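Local coordinates for protein putative polysaccharide binding proteins (DUF1812) (Bacteroides thetaiotaomicron VPI-5482, PDB 3GF8) that is probably a lipid-anchored outer-membrane component of fimbriae, related to fimbrial anchor proteins and possibly able to bind polysaccharide, at residues V131-D134 / H138-E141. Sequence-based numbering, arbitrary orientation.
Sequences VNFD and HQTE
Q139 spans the gap between the two strands and fastens its side-chain amide to the backbone of N132. NE2 of Q139 donates to O of N132 at 2.9 Å in a nearly straight bond (167°); the nitrogen sits above the carbonyl plane, whereas the acceptor lies close to the plane of the glutamine amide. The amide is carried across toward 131-134 because CG stands opposite the backbone N (chi1 -174°) and the chain runs on extended. It meets F133 at the ring edge, where OE1 of Q139 comes 3.7 Å from CD1 of F133 and the amide and ring planes stand 74° apart. A water held by the backbone N of D134 also lies close to this OE1. The strands 124-133 and 139-158 form a beta hairpin, antiparallel in direction, yet at this end the axes of the strand segments 131-133 and 139-141 come no closer than 9.1 Å, and side chains and water bridge them in place of backbone-to-backbone hydrogen bonds. Here the backbone of 131-133 bonds instead to strand 75-83, while Q139 and E141 bond to S17 of strand 16-21. Further along, OE2 of E141 accepts the second NE2 bond of Q139, 2.6 Å long and again near the amide plane, so that both bonds fix the rotation of the amide. Were Q139 an alanine, O of N132 and OE2 of E141 would probably be left without their shared donor, and a gap would be likely to open beside the F133 edge. A second water joins OE2 of E141 (2.9 Å) to the backbone N of N132. Bent at chi2, the E141 chain lays its CG and carboxylate against both methyls of V131, CG1 reaching 3.6 Å from OE2 of E141.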
# COMPACT_ATOMS: atom_id res chain seq x y z
N VAL A 131 16.64 17.24 9.89
CA VAL A 131 16.29 18.65 9.75
C VAL A 131 17.20 19.47 10.67
O VAL A 131 17.31 19.18 11.87
CB VAL A 131 14.83 18.90 10.10
CG1 VAL A 131 14.52 20.39 10.07
CG2 VAL A 131 13.94 18.15 9.12
N ASN A 132 17.89 20.45 10.10
CA ASN A 132 18.75 21.33 10.88
C ASN A 132 18.18 22.71 10.69
O ASN A 132 18.21 23.21 9.58
CB ASN A 132 20.19 21.25 10.40
CG ASN A 132 21.15 22.16 11.17
OD1 ASN A 132 20.73 23.04 11.94
ND2 ASN A 132 22.45 21.95 10.97
N PHE A 133 17.64 23.30 11.75
CA PHE A 133 16.98 24.60 11.70
C PHE A 133 17.71 25.53 12.68
O PHE A 133 17.67 25.31 13.89
CB PHE A 133 15.52 24.44 12.12
CG PHE A 133 14.71 25.72 12.12
CD1 PHE A 133 14.50 26.44 10.95
CD2 PHE A 133 14.08 26.16 13.29
CE1 PHE A 133 13.74 27.61 10.94
CE2 PHE A 133 13.31 27.32 13.29
CZ PHE A 133 13.14 28.04 12.09
N ASP A 134 18.35 26.58 12.16
CA ASP A 134 19.05 27.51 13.05
C ASP A 134 18.31 28.82 13.32
O ASP A 134 18.83 29.69 14.02
CB ASP A 134 20.47 27.78 12.55
CG ASP A 134 20.52 28.54 11.25
OD1 ASP A 134 19.56 29.25 10.87
OD2 ASP A 134 21.58 28.43 10.61
N HIS A 138 14.00 31.54 6.74
CA HIS A 138 12.81 30.79 6.43
C HIS A 138 13.28 29.60 5.63
O HIS A 138 14.11 29.70 4.71
CB HIS A 138 11.81 31.60 5.62
CG HIS A 138 11.19 32.72 6.40
ND1 HIS A 138 10.57 32.52 7.61
CD2 HIS A 138 11.08 34.04 6.13
CE1 HIS A 138 10.11 33.67 8.06
NE2 HIS A 138 10.41 34.61 7.19
N GLN A 139 12.74 28.47 6.02
CA GLN A 139 13.20 27.17 5.57
C GLN A 139 11.97 26.28 5.32
O GLN A 139 11.02 26.27 6.13
CB GLN A 139 14.05 26.59 6.70
CG GLN A 139 14.74 25.32 6.43
CD GLN A 139 15.79 25.03 7.47
OE1 GLN A 139 16.53 25.94 7.89
NE2 GLN A 139 15.90 23.77 7.88
N THR A 140 12.02 25.50 4.24
CA THR A 140 10.98 24.51 3.94
C THR A 140 11.60 23.11 3.75
O THR A 140 12.39 22.91 2.84
CB THR A 140 10.22 24.90 2.68
OG1 THR A 140 9.57 26.15 2.89
CG2 THR A 140 9.16 23.84 2.29
N GLU A 141 11.19 22.13 4.56
CA GLU A 141 11.63 20.76 4.36
C GLU A 141 10.60 20.02 3.48
O GLU A 141 9.43 20.42 3.38
CB GLU A 141 11.78 20.04 5.69
CG GLU A 141 12.65 20.78 6.71
CD GLU A 141 14.13 20.79 6.34
OE1 GLU A 141 14.59 19.84 5.64
OE2 GLU A 141 14.81 21.74 6.76
O HOH W 1 17.51 20.85 7.04
O HOH W 2 18.39 26.97 9.28